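Local coordinates for cDNA FLJ56608, highly similar to Homo sapiens chloride channel, calcium activated, family member 1 (CLCA1), mRNA (Homo sapiens, PDB 6PYO), which may take part in calcium-activated chloride conductance and in regulating mucus secretion, the chain here being its von Willebrand factor type A domain, which binds calcium, at residues Cys10-Lys15 and Ile109-Asp114; Arg27-Gly32 and Arg76-Ala81; Gln58-Gln63 and Ile98-Pro103; Ile134-Leu139 and Gly156-Ala161. All blocks are in the same frame, centred on the assembly; numbering follows the deposited sequence.

Contact 1: Cys10-Lys15 and Ile109-Asp114; sequences CLVLDK and IVLLTD
Val12 sits between two neighbours on the adjoining strand: its CG2 lies 3.8 Å from Ile109 CG2, and its CG1 lies 3.8 Å from Leu111 CD1. The strands run parallel, 15° apart, and four backbone bonds stitch them together; the straightest runs from Val12 N to Val110 O at 2.9 Å and 175°. On the face of Cys10, Val12, Ile109 and Leu111, helix 87-99 packs with Ala94 on Cys10 and Val12, and Leu91 and Ile98 on Ile109. Leu13 and Leu112 stand shoulder to shoulder on the other face, Leu13 CD2 reaching Leu112 CD1 at 3.6 Å, with Leu28 of helix 24-39 packed on both. This middle is the dense part. Packing slackens toward the start of the strands, where Leu11 CD1 comes only within 4.3 Å of Val110 CB and Val110 is partly open to solvent, and Cys10 CB stays 4.5 Å from Ile109 CG1. At the other end the contact turns polar. Asp14 holds CG anti to its backbone N (chi1 -171°), which swings the carboxylate across to Thr113; Thr113 OG1 donates to the anti lone pair of Asp14 OD2 in a short 2.5 Å bond. Asp14 OD1 meets Ser16 OG, so Asp14 probably helps position this calcium ligand from the second shell. Asp14 OD2 is also 3.8 Å from Asp114 OD1, a pairing of like charges probably eased by the nearby calcium ion and by Arg24 and Ser18, which hold Asp114 OD2. Such acidic and hydroxyl groups at the carboxyl ends of central parallel strands are characteristic of the metal-ion-dependent adhesion site (MIDAS) of VWA domains.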
loop_
_atom_site.group_PDB
_atom_site.type_symbol
_atom_site.label_atom_id
_atom_site.label_comp_id
_atom_site.label_asym_id
_atom_site.label_seq_id
_atom_site.Cartn_x
_atom_site.Cartn_y
_atom_site.Cartn_z
ATOM N N CYS A 10 3.896 -4.643 0.801
ATOM C CA CYS A 10 4.177 -3.245 1.032
ATOM C C CYS A 10 2.854 -2.525 1.201
ATOM O O CYS A 10 2.012 -2.557 0.303
ATOM C CB CYS A 10 4.997 -2.617 -0.105
ATOM S SG CYS A 10 5.757 -1.063 0.514
ATOM N N LEU A 11 2.649 -1.950 2.372
ATOM C CA LEU A 11 1.563 -1.012 2.562
ATOM C C LEU A 11 1.890 0.268 1.809
ATOM O O LEU A 11 2.994 0.824 1.941
ATOM C CB LEU A 11 1.375 -0.708 4.048
ATOM C CG LEU A 11 0.479 -1.591 4.863
ATOM C CD1 LEU A 11 0.888 -3.043 4.534
ATOM C CD2 LEU A 11 0.561 -1.311 6.341
ATOM N N VAL A 12 0.939 0.734 1.019
ATOM C CA VAL A 12 1.045 1.996 0.301
ATOM C C VAL A 12 -0.148 2.837 0.731
ATOM O O VAL A 12 -1.308 2.484 0.465
ATOM C CB VAL A 12 1.103 1.789 -1.212
ATOM C CG1 VAL A 12 1.241 3.125 -1.905
ATOM C CG2 VAL A 12 2.302 0.907 -1.542
ATOM N N LEU A 13 0.140 3.907 1.467
ATOM C CA LEU A 13 -0.862 4.568 2.288
ATOM C C LEU A 13 -1.020 6.008 1.810
ATOM O O LEU A 13 -0.068 6.790 1.876
ATOM C CB LEU A 13 -0.453 4.525 3.756
ATOM C CG LEU A 13 -0.185 3.120 4.296
ATOM C CD1 LEU A 13 0.280 3.222 5.716
ATOM C CD2 LEU A 13 -1.419 2.261 4.185
ATOM N N ASP A 14 -2.233 6.361 1.420
ATOM C CA ASP A 14 -2.570 7.705 0.957
ATOM C C ASP A 14 -2.719 8.634 2.154
ATOM O O ASP A 14 -3.629 8.455 2.976
ATOM C CB ASP A 14 -3.858 7.591 0.153
ATOM C CG ASP A 14 -4.229 8.872 -0.575
ATOM O OD1 ASP A 14 -3.780 9.961 -0.151
ATOM O OD2 ASP A 14 -4.999 8.743 -1.551
ATOM N N LYS A 15 -1.797 9.606 2.291
ATOM C CA LYS A 15 -1.912 10.636 3.316
ATOM C C LYS A 15 -2.187 12.018 2.705
ATOM O O LYS A 15 -1.884 13.041 3.334
ATOM C CB LYS A 15 -0.661 10.683 4.210
ATOM C CG LYS A 15 0.641 10.928 3.432
ATOM C CD LYS A 15 1.633 11.823 4.143
ATOM C CE LYS A 15 1.048 13.166 4.558
ATOM N NZ LYS A 15 1.170 14.199 3.489
ATOM N N ILE A 109 1.051 -5.467 -2.840
ATOM C CA ILE A 109 0.835 -4.096 -2.375
ATOM C C ILE A 109 -0.569 -4.025 -1.763
ATOM O O ILE A 109 -1.531 -4.568 -2.323
ATOM C CB ILE A 109 0.993 -3.098 -3.528
ATOM C CG1 ILE A 109 2.469 -2.779 -3.790
ATOM C CG2 ILE A 109 0.224 -1.842 -3.208
ATOM C CD1 ILE A 109 3.306 -3.949 -4.107
ATOM N N VAL A 110 -0.674 -3.449 -0.575
ATOM C CA VAL A 110 -1.963 -3.104 0.017
ATOM C C VAL A 110 -2.083 -1.585 -0.154
ATOM O O VAL A 110 -1.413 -0.814 0.550
ATOM C CB VAL A 110 -2.075 -3.538 1.484
ATOM C CG1 VAL A 110 -3.425 -3.128 2.062
ATOM C CG2 VAL A 110 -1.912 -5.095 1.598
ATOM N N LEU A 111 -2.925 -1.162 -1.088
ATOM C CA LEU A 111 -3.122 0.245 -1.446
ATOM C C LEU A 111 -4.354 0.774 -0.730
ATOM O O LEU A 111 -5.489 0.401 -1.064
ATOM C CB LEU A 111 -3.272 0.394 -2.956
ATOM C CG LEU A 111 -3.461 1.819 -3.502
ATOM C CD1 LEU A 111 -2.387 2.748 -2.929
ATOM C CD2 LEU A 111 -3.396 1.763 -5.017
ATOM N N LEU A 112 -4.140 1.624 0.271
ATOM C CA LEU A 112 -5.237 2.187 1.046
ATOM C C LEU A 112 -5.378 3.648 0.584
ATOM O O LEU A 112 -4.463 4.474 0.784
ATOM C CB LEU A 112 -4.990 2.066 2.555
ATOM C CG LEU A 112 -4.731 0.637 3.106
ATOM C CD1 LEU A 112 -4.568 0.587 4.612
ATOM C CD2 LEU A 112 -5.832 -0.316 2.729
ATOM N N THR A 113 -6.485 3.954 -0.083
ATOM C CA THR A 113 -6.607 5.303 -0.653
ATOM C C THR A 113 -8.068 5.639 -0.857
ATOM O O THR A 113 -8.909 4.740 -0.994
ATOM C CB THR A 113 -5.877 5.408 -2.002
ATOM O OG1 THR A 113 -6.051 6.703 -2.596
ATOM C CG2 THR A 113 -6.473 4.366 -2.971
ATOM N N ASP A 114 -8.363 6.962 -0.937
ATOM C CA ASP A 114 -9.692 7.363 -1.404
ATOM C C ASP A 114 -9.825 7.258 -2.921
ATOM O O ASP A 114 -10.939 7.371 -3.449
ATOM C CB ASP A 114 -10.086 8.783 -0.921
ATOM C CG ASP A 114 -9.159 9.896 -1.385
ATOM O OD1 ASP A 114 -8.509 9.828 -2.443
ATOM O OD2 ASP A 114 -9.105 10.884 -0.646
#

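Contact 2: Arg27-Gly32 and Arg76-Ala81; sequences RLNQAG and RLPAAA
Asn29 ND2 gives its N-H to Pro78 O at 3.2 Å, a moderately bent bond (152°) that lies within 2° of the amide plane, so the amide meets its acceptor edge-on. Asn29 CG stands anti to the carbonyl carbon (chi1 -77°), which carries the amide out to the loop. Its other branch, OD1, makes no hydrogen bond across the contact; Asn29 OD1 lies 3.3 Å from Leu77 CB and touches Pro78 CD. The Asn29 and Leu77 side chains run antiparallel, overlapping along their flanks, and Leu77 CD1 ends 4.0 Å from Gly32 C, next to the helix backbone. The absence of a side chain on Gly32 matters, because a CB there would run into Leu77 CD2. One residue before Asn29, Leu28 sends CD2 against the proline ring at about a right angle, 3.8 Å from Pro78 CD. With a leucine in place of Asn29, the Pro78 carbonyl would probably lose its amide donor and the loop would be held here by apolar packing alone. The contact lays the loop between helices 67-74 and 87-99 along the flank of helix 24-39. Beneath it, Leu28, Leu77 and Pro78 all converge on Leu13 of strand 8-14, and Pro78 also reaches Thr50 of strand 45-51.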
loop_
_atom_site.group_PDB
_atom_site.type_symbol
_atom_site.label_atom_id
_atom_site.label_comp_id
_atom_site.label_asym_id
_atom_site.label_seq_id
_atom_site.Cartn_x
_atom_site.Cartn_y
_atom_site.Cartn_z
ATOM N N ARG A 27 -10.099 5.629 9.062
ATOM C CA ARG A 27 -10.368 4.316 8.498
ATOM C C ARG A 27 -9.108 3.698 7.910
ATOM O O ARG A 27 -8.880 2.485 8.048
ATOM C CB ARG A 27 -11.468 4.413 7.450
ATOM C CG ARG A 27 -12.859 4.422 8.064
ATOM C CD ARG A 27 -13.957 4.654 7.011
ATOM N NE ARG A 27 -14.306 6.070 6.919
ATOM C CZ ARG A 27 -14.382 6.752 5.783
ATOM N NH1 ARG A 27 -14.156 6.146 4.626
ATOM N NH2 ARG A 27 -14.698 8.046 5.797
ATOM N N LEU A 28 -8.268 4.508 7.265
ATOM C CA LEU A 28 -6.991 3.991 6.796
ATOM C C LEU A 28 -6.186 3.453 7.966
ATOM O O LEU A 28 -5.651 2.344 7.901
ATOM C CB LEU A 28 -6.208 5.059 6.040
ATOM C CG LEU A 28 -4.814 4.651 5.552
ATOM C CD1 LEU A 28 -4.476 5.389 4.269
ATOM C CD2 LEU A 28 -3.756 4.941 6.616
ATOM N N ASN A 29 -6.122 4.210 9.059
ATOM C CA ASN A 29 -5.337 3.770 10.209
ATOM C C ASN A 29 -5.922 2.512 10.831
ATOM O O ASN A 29 -5.177 1.628 11.254
ATOM C CB ASN A 29 -5.241 4.881 11.258
ATOM C CG ASN A 29 -4.246 5.937 10.883
ATOM O OD1 ASN A 29 -3.266 5.664 10.193
ATOM N ND2 ASN A 29 -4.510 7.163 11.293
ATOM N N GLN A 30 -7.253 2.417 10.897
ATOM C CA GLN A 30 -7.908 1.218 11.401
ATOM C C GLN A 30 -7.549 0.001 10.557
ATOM O O GLN A 30 -7.187 -1.059 11.089
ATOM C CB GLN A 30 -9.424 1.401 11.382
ATOM C CG GLN A 30 -10.062 1.888 12.652
ATOM C CD GLN A 30 -11.582 1.957 12.529
ATOM O OE1 GLN A 30 -12.138 2.965 12.078
ATOM N NE2 GLN A 30 -12.261 0.877 12.918
ATOM N N ALA A 31 -7.667 0.133 9.232
ATOM C CA ALA A 31 -7.354 -0.972 8.335
ATOM C C ALA A 31 -5.883 -1.359 8.440
ATOM O O ALA A 31 -5.549 -2.555 8.492
ATOM C CB ALA A 31 -7.711 -0.606 6.894
ATOM N N GLY A 32 -4.989 -0.353 8.452
ATOM C CA GLY A 32 -3.568 -0.616 8.612
ATOM C C GLY A 32 -3.240 -1.285 9.936
ATOM O O GLY A 32 -2.413 -2.189 9.994
ATOM N N ARG A 76 4.009 3.859 12.634
ATOM C CA ARG A 76 4.341 4.710 11.502
ATOM C C ARG A 76 3.167 4.968 10.574
ATOM O O ARG A 76 3.372 5.518 9.485
ATOM C CB ARG A 76 5.500 4.116 10.700
ATOM C CG ARG A 76 6.656 3.820 11.581
ATOM C CD ARG A 76 7.914 3.384 10.865
ATOM N NE ARG A 76 8.934 3.140 11.890
ATOM C CZ ARG A 76 10.131 2.606 11.681
ATOM N NH1 ARG A 76 10.503 2.250 10.467
ATOM N NH2 ARG A 76 10.954 2.425 12.699
ATOM N N LEU A 77 1.963 4.553 10.949
ATOM C CA LEU A 77 0.806 4.879 10.152
ATOM C C LEU A 77 0.600 6.394 10.169
ATOM O O LEU A 77 0.895 7.036 11.177
ATOM C CB LEU A 77 -0.430 4.142 10.693
ATOM C CG LEU A 77 -0.402 2.602 10.592
ATOM C CD1 LEU A 77 -1.540 1.975 11.408
ATOM C CD2 LEU A 77 -0.487 2.146 9.141
ATOM N N PRO A 78 0.131 6.992 9.065
ATOM C CA PRO A 78 0.113 8.468 8.971
ATOM C C PRO A 78 -0.784 9.112 10.015
ATOM O O PRO A 78 -1.947 8.756 10.167
ATOM C CB PRO A 78 -0.409 8.753 7.557
ATOM C CG PRO A 78 -0.618 7.404 6.883
ATOM C CD PRO A 78 -0.469 6.315 7.907
ATOM N N ALA A 79 -0.242 10.102 10.705
ATOM C CA ALA A 79 -1.025 10.862 11.673
ATOM C C ALA A 79 -1.865 11.966 11.023
ATOM O O ALA A 79 -2.891 12.373 11.586
ATOM C CB ALA A 79 -0.084 11.469 12.711
ATOM N N ALA A 80 -1.485 12.442 9.840
ATOM C CA ALA A 80 -2.163 13.613 9.295
ATOM C C ALA A 80 -2.198 13.561 7.773
ATOM O O ALA A 80 -1.359 12.933 7.122
ATOM C CB ALA A 80 -1.482 14.905 9.764
ATOM N N ALA A 81 -3.161 14.281 7.219
ATOM C CA ALA A 81 -3.434 14.295 5.794
ATOM C C ALA A 81 -3.145 15.680 5.248
ATOM O O ALA A 81 -3.608 16.684 5.803
ATOM C CB ALA A 81 -4.899 13.905 5.533
#

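Contact 3: Gln58-Gln63 and Ile98-Pro103; sequences QSELIQ and IRKKYP
Leu61 CD1 meets the Tyr102 ring at its edge, lying in the ring plane 3.8 Å from CD2, while Lys101 CB sits over one face, 3.3 Å above the plane and offset toward the rim. The Trp45 ring also meets Tyr102, with the two planes at about 55°, and makes a cation-pi contact with Lys101. This is the flank of the Rossmann-like VWA fold, where the outermost strand 55-63, the antiparallel one of the sheet, faces the chain leaving helix 87-99. The strand arrives here just past a classic beta bulge, in which Gln58 and Ser59 both face Met48 of strand 45-51. Leu61 carries most of the contact: with CG anti to its carbonyl carbon (chi1 -72°) it reaches into the bend of residues 98-102, and CD1 touches not only the ring but Lys101 CB at 4.2 Å and Ile98 O at 4.0 Å. Beside it the contact opens to solvent. Glu60, bent at chi2, crosses Lys100 at about a right angle and lays its carboxylate against the lysine's aliphatic end, Glu60 OE1 coming 3.2 Å from Lys100 CE. The opposite charges probably attract, but no salt bridge closes, since Glu60 OE1 and Lys100 NZ remain 4.3 Å apart. No hydrogen bond joins the two segments; the bend that receives Leu61 is held from within. Ile98 O is gripped by two backbone donors that come from opposite faces of its carbonyl plane, Lys101 N and Tyr102 N, each 2.9 Å away.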
loop_
_atom_site.group_PDB
_atom_site.type_symbol
_atom_site.label_atom_id
_atom_site.label_comp_id
_atom_site.label_asym_id
_atom_site.label_seq_id
_atom_site.Cartn_x
_atom_site.Cartn_y
_atom_site.Cartn_z
ATOM N N GLN A 58 8.141 4.865 4.971
ATOM C CA GLN A 58 8.105 4.782 6.419
ATOM C C GLN A 58 8.906 3.582 6.919
ATOM O O GLN A 58 9.455 3.616 8.019
ATOM C CB GLN A 58 6.669 4.685 6.936
ATOM C CG GLN A 58 5.803 5.798 6.565
ATOM C CD GLN A 58 6.381 7.153 7.051
ATOM O OE1 GLN A 58 6.908 7.244 8.144
ATOM N NE2 GLN A 58 6.291 8.169 6.225
ATOM N N SER A 59 8.973 2.506 6.143
ATOM C CA SER A 59 9.759 1.344 6.562
ATOM C C SER A 59 10.164 0.523 5.347
ATOM O O SER A 59 9.322 0.190 4.497
ATOM C CB SER A 59 8.999 0.462 7.548
ATOM O OG SER A 59 9.762 -0.690 7.883
ATOM N N GLU A 60 11.464 0.254 5.254
ATOM C CA GLU A 60 11.971 -0.777 4.379
ATOM C C GLU A 60 11.345 -2.116 4.772
ATOM O O GLU A 60 10.685 -2.258 5.810
ATOM C CB GLU A 60 13.494 -0.852 4.484
ATOM C CG GLU A 60 14.197 0.478 4.239
ATOM C CD GLU A 60 14.390 0.786 2.763
ATOM O OE1 GLU A 60 15.280 1.612 2.445
ATOM O OE2 GLU A 60 13.644 0.218 1.924
ATOM N N LEU A 61 11.574 -3.109 3.943
ATOM C CA LEU A 61 11.078 -4.437 4.274
ATOM C C LEU A 61 11.646 -4.857 5.618
ATOM O O LEU A 61 12.860 -4.873 5.814
ATOM C CB LEU A 61 11.472 -5.431 3.200
ATOM C CG LEU A 61 10.751 -5.334 1.859
ATOM C CD1 LEU A 61 11.231 -6.528 1.026
ATOM C CD2 LEU A 61 9.235 -5.321 2.036
ATOM N N ILE A 62 10.767 -5.151 6.571
ATOM C CA ILE A 62 11.180 -5.851 7.772
ATOM C C ILE A 62 10.302 -7.089 7.952
ATOM O O ILE A 62 9.168 -7.159 7.464
ATOM C CB ILE A 62 11.146 -4.944 9.018
ATOM C CG1 ILE A 62 9.721 -4.566 9.391
ATOM C CG2 ILE A 62 11.933 -3.662 8.800
ATOM C CD1 ILE A 62 9.511 -4.602 10.925
ATOM N N GLN A 63 10.866 -8.091 8.606
ATOM C CA GLN A 63 10.208 -9.359 8.763
ATOM C C GLN A 63 9.380 -9.353 10.056
ATOM O O GLN A 63 9.788 -8.782 11.074
ATOM C CB GLN A 63 11.242 -10.480 8.778
ATOM C CG GLN A 63 10.664 -11.821 8.349
ATOM C CD GLN A 63 11.708 -12.852 8.362
ATOM O OE1 GLN A 63 12.742 -12.669 8.998
ATOM N NE2 GLN A 63 11.487 -13.948 7.641
ATOM N N ILE A 98 10.664 -3.056 -2.367
ATOM C CA ILE A 98 10.693 -4.506 -2.451
ATOM C C ILE A 98 11.971 -4.955 -3.109
ATOM O O ILE A 98 12.671 -5.848 -2.609
ATOM C CB ILE A 98 9.463 -5.026 -3.203
ATOM C CG1 ILE A 98 8.208 -4.777 -2.354
ATOM C CG2 ILE A 98 9.638 -6.521 -3.434
ATOM C CD1 ILE A 98 6.932 -4.814 -3.161
ATOM N N ARG A 99 12.305 -4.322 -4.233
ATOM C CA ARG A 99 13.457 -4.693 -5.029
ATOM C C ARG A 99 14.763 -4.419 -4.342
ATOM O O ARG A 99 15.804 -4.786 -4.909
ATOM C CB ARG A 99 13.462 -3.958 -6.364
ATOM C CG ARG A 99 12.406 -4.467 -7.296
ATOM C CD ARG A 99 12.182 -3.572 -8.502
ATOM N NE ARG A 99 11.158 -4.178 -9.349
ATOM C CZ ARG A 99 10.320 -3.492 -10.112
ATOM N NH1 ARG A 99 10.371 -2.154 -10.119
ATOM N NH2 ARG A 99 9.425 -4.145 -10.845
ATOM N N LYS A 100 14.766 -3.758 -3.176
ATOM C CA LYS A 100 16.034 -3.737 -2.445
ATOM C C LYS A 100 16.454 -5.137 -2.010
ATOM O O LYS A 100 17.626 -5.349 -1.677
ATOM C CB LYS A 100 15.979 -2.823 -1.219
ATOM C CG LYS A 100 15.766 -1.340 -1.588
ATOM C CD LYS A 100 16.562 -0.421 -0.681
ATOM C CE LYS A 100 15.940 0.976 -0.576
ATOM N NZ LYS A 100 16.009 1.757 -1.837
ATOM N N LYS A 101 15.521 -6.106 -1.992
ATOM C CA LYS A 101 15.798 -7.452 -1.491
ATOM C C LYS A 101 15.310 -8.533 -2.437
ATOM O O LYS A 101 15.949 -9.591 -2.545
ATOM C CB LYS A 101 15.140 -7.682 -0.101
ATOM C CG LYS A 101 15.815 -6.973 1.075
ATOM C CD LYS A 101 16.723 -7.945 1.846
ATOM C CE LYS A 101 15.987 -8.645 3.001
ATOM N NZ LYS A 101 16.637 -9.918 3.477
ATOM N N TYR A 102 14.193 -8.301 -3.114
ATOM C CA TYR A 102 13.433 -9.362 -3.755
ATOM C C TYR A 102 12.816 -8.872 -5.055
ATOM O O TYR A 102 12.564 -7.673 -5.224
ATOM C CB TYR A 102 12.321 -9.865 -2.822
ATOM C CG TYR A 102 12.840 -10.434 -1.514
ATOM C CD1 TYR A 102 13.608 -11.598 -1.497
ATOM C CD2 TYR A 102 12.542 -9.835 -0.294
ATOM C CE1 TYR A 102 14.085 -12.137 -0.302
ATOM C CE2 TYR A 102 13.020 -10.355 0.901
ATOM C CZ TYR A 102 13.795 -11.499 0.894
ATOM O OH TYR A 102 14.264 -12.011 2.098
ATOM N N PRO A 103 12.518 -9.788 -5.971
ATOM C CA PRO A 103 11.637 -9.440 -7.096
ATOM C C PRO A 103 10.234 -9.076 -6.632
ATOM O O PRO A 103 9.776 -9.459 -5.552
ATOM C CB PRO A 103 11.608 -10.713 -7.951
ATOM C CG PRO A 103 12.464 -11.752 -7.227
ATOM C CD PRO A 103 12.763 -11.240 -5.859
#

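Contact 4: Ile134-Leu139 and Gly156-Ala161; sequences IHTVAL and GLQTYA
Leu157 and His135 meet where the short edge strand 158-159 joins strand 133-138, closing a beta-alpha-beta crossover through helix 145-152. The bare CA of Gly156 fits in beside the Ile134 carbonyl, 3.2 Å from Ile134 O; any CB there would strike that carbonyl. Next to it the imidazole stands edge-on to the incoming chain, His135 ND1 taking the Leu157 N-H at 3.0 Å in a nearly straight bond (175°) close to the ring plane, while the Leu157 side chain lies against the same corner, Leu157 CB 3.8 Å from His135 ND1. His135 NE2 is held by Glu108 OE1, so bonds at both ring nitrogens fix its rotation. Swapping this histidine for a phenylalanine would probably leave Leu157 N and Glu108 without their ring partners. Farther along, Thr136 and Gln158 flank each other on the face toward helix 145-152, where Ser151 OG pairs with Thr136 OG1. On the opposite face the Thr159 methyl packs alongside Val137. Thr159 has OG1 anti to its backbone N (chi1 160°), which sends the methyl CG2 between the backbone N and the carbonyl carbon and presses it onto Val137. Backbone bonds continue in parallel register, Thr159 N to Thr136 O and Ala138 N to Thr159 O. Val137 CG2 and Thr159 CG2 stand only 3.4 Å apart, closer than usual for two methyls.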
loop_
_atom_site.group_PDB
_atom_site.type_symbol
_atom_site.label_atom_id
_atom_site.label_comp_id
_atom_site.label_asym_id
_atom_site.label_seq_id
_atom_site.Cartn_x
_atom_site.Cartn_y
_atom_site.Cartn_z
ATOM N N ILE A 134 -1.800 -6.124 -6.583
ATOM C CA ILE A 134 -2.239 -4.907 -5.917
ATOM C C ILE A 134 -3.639 -5.120 -5.333
ATOM O O ILE A 134 -4.624 -5.239 -6.067
ATOM C CB ILE A 134 -2.205 -3.702 -6.865
ATOM C CG1 ILE A 134 -0.799 -3.493 -7.436
ATOM C CG2 ILE A 134 -2.575 -2.453 -6.114
ATOM C CD1 ILE A 134 -0.772 -2.756 -8.748
ATOM N N HIS A 135 -3.726 -5.174 -4.005
ATOM C CA HIS A 135 -4.983 -5.091 -3.272
ATOM C C HIS A 135 -5.297 -3.617 -3.057
ATOM O O HIS A 135 -4.412 -2.839 -2.681
ATOM C CB HIS A 135 -4.860 -5.792 -1.924
ATOM C CG HIS A 135 -4.276 -7.170 -2.007
ATOM N ND1 HIS A 135 -4.933 -8.221 -2.616
ATOM C CD2 HIS A 135 -3.127 -7.686 -1.507
ATOM C CE1 HIS A 135 -4.198 -9.316 -2.517
ATOM N NE2 HIS A 135 -3.075 -9.007 -1.889
ATOM N N THR A 136 -6.540 -3.230 -3.306
ATOM C CA THR A 136 -6.985 -1.851 -3.135
ATOM C C THR A 136 -8.115 -1.820 -2.118
ATOM O O THR A 136 -9.013 -2.668 -2.146
ATOM C CB THR A 136 -7.421 -1.233 -4.478
ATOM O OG1 THR A 136 -8.498 -1.991 -5.054
ATOM C CG2 THR A 136 -6.271 -1.212 -5.460
ATOM N N VAL A 137 -8.027 -0.884 -1.185
ATOM C CA VAL A 137 -9.102 -0.545 -0.269
ATOM C C VAL A 137 -9.471 0.908 -0.571
ATOM O O VAL A 137 -8.664 1.835 -0.359
ATOM C CB VAL A 137 -8.715 -0.738 1.197
ATOM C CG1 VAL A 137 -9.958 -0.637 2.077
ATOM C CG2 VAL A 137 -8.055 -2.096 1.413
ATOM N N ALA A 138 -10.672 1.095 -1.115
ATOM C CA ALA A 138 -11.196 2.415 -1.430
ATOM C C ALA A 138 -11.798 3.012 -0.168
ATOM O O ALA A 138 -12.697 2.421 0.426
ATOM C CB ALA A 138 -12.238 2.312 -2.541
ATOM N N LEU A 139 -11.289 4.162 0.272
ATOM C CA LEU A 139 -11.735 4.746 1.532
ATOM C C LEU A 139 -12.696 5.912 1.323
ATOM O O LEU A 139 -13.230 6.458 2.292
ATOM C CB LEU A 139 -10.507 5.178 2.348
ATOM C CG LEU A 139 -9.657 3.955 2.730
ATOM C CD1 LEU A 139 -8.288 4.318 3.185
ATOM C CD2 LEU A 139 -10.391 3.124 3.803
ATOM N N GLY A 156 -5.413 -8.718 -7.655
ATOM C CA GLY A 156 -5.534 -8.314 -6.276
ATOM C C GLY A 156 -6.963 -8.270 -5.849
ATOM O O GLY A 156 -7.853 -8.303 -6.678
ATOM N N LEU A 157 -7.177 -8.199 -4.536
ATOM C CA LEU A 157 -8.522 -8.036 -4.000
ATOM C C LEU A 157 -8.901 -6.560 -3.856
ATOM O O LEU A 157 -8.060 -5.699 -3.565
ATOM C CB LEU A 157 -8.655 -8.713 -2.641
ATOM C CG LEU A 157 -8.242 -10.202 -2.607
ATOM C CD1 LEU A 157 -8.539 -10.794 -1.221
ATOM C CD2 LEU A 157 -8.953 -11.000 -3.671
ATOM N N GLN A 158 -10.190 -6.285 -4.059
ATOM C CA GLN A 158 -10.784 -4.964 -3.899
ATOM C C GLN A 158 -11.766 -4.994 -2.739
ATOM O O GLN A 158 -12.522 -5.957 -2.590
ATOM C CB GLN A 158 -11.530 -4.538 -5.155
ATOM C CG GLN A 158 -10.822 -4.801 -6.448
ATOM C CD GLN A 158 -11.805 -4.912 -7.605
ATOM O OE1 GLN A 158 -11.590 -5.681 -8.543
ATOM N NE2 GLN A 158 -12.890 -4.135 -7.549
ATOM N N THR A 159 -11.782 -3.929 -1.940
ATOM C CA THR A 159 -12.670 -3.853 -0.784
ATOM C C THR A 159 -13.054 -2.394 -0.539
ATOM O O THR A 159 -12.470 -1.469 -1.117
ATOM C CB THR A 159 -12.036 -4.512 0.455
ATOM O OG1 THR A 159 -12.683 -4.040 1.639
ATOM C CG2 THR A 159 -10.543 -4.250 0.547
ATOM N N TYR A 160 -14.077 -2.213 0.315
ATOM C CA TYR A 160 -14.825 -0.960 0.485
ATOM C C TYR A 160 -15.507 -0.538 -0.820
ATOM O O TYR A 160 -15.875 0.629 -0.981
ATOM C CB TYR A 160 -13.924 0.166 1.011
ATOM C CG TYR A 160 -14.394 0.893 2.273
ATOM C CD1 TYR A 160 -13.930 0.507 3.529
ATOM C CD2 TYR A 160 -15.266 1.989 2.203
ATOM C CE1 TYR A 160 -14.333 1.158 4.677
ATOM C CE2 TYR A 160 -15.679 2.649 3.356
ATOM C CZ TYR A 160 -15.207 2.223 4.587
ATOM O OH TYR A 160 -15.609 2.852 5.734
ATOM N N ALA A 161 -15.690 -1.481 -1.750
ATOM C CA ALA A 161 -16.167 -1.180 -3.100
ATOM C C ALA A 161 -16.930 -2.361 -3.717
ATOM O O ALA A 161 -16.530 -2.912 -4.747
ATOM C CB ALA A 161 -14.981 -0.784 -3.995
#

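Three of the contacts reach the one mixed sheet, whose strand order is 55-63, 45-51, 8-14, 108-113, 133-138, 158-159. Contact 1 pairs its middle strands, about 3 Å from the chain's centre; contact 4 adds the last pair, its centre about 10 Å from that of contact 1, with strand 108-113 beside 133-138. Contact 3 lies at the far edge, about 22 Å from contact 4 between centres and not touching it. Contact 2 covers one face through helix 24-39. Its centre is about 10 Å from that of contact 1. Along the chain, contacts 2 and 3 interleave inside the loop closed by contact 1, and contact 4 follows. Early and late segments thus meet in the core, and contact 1 leads directly to the calcium site.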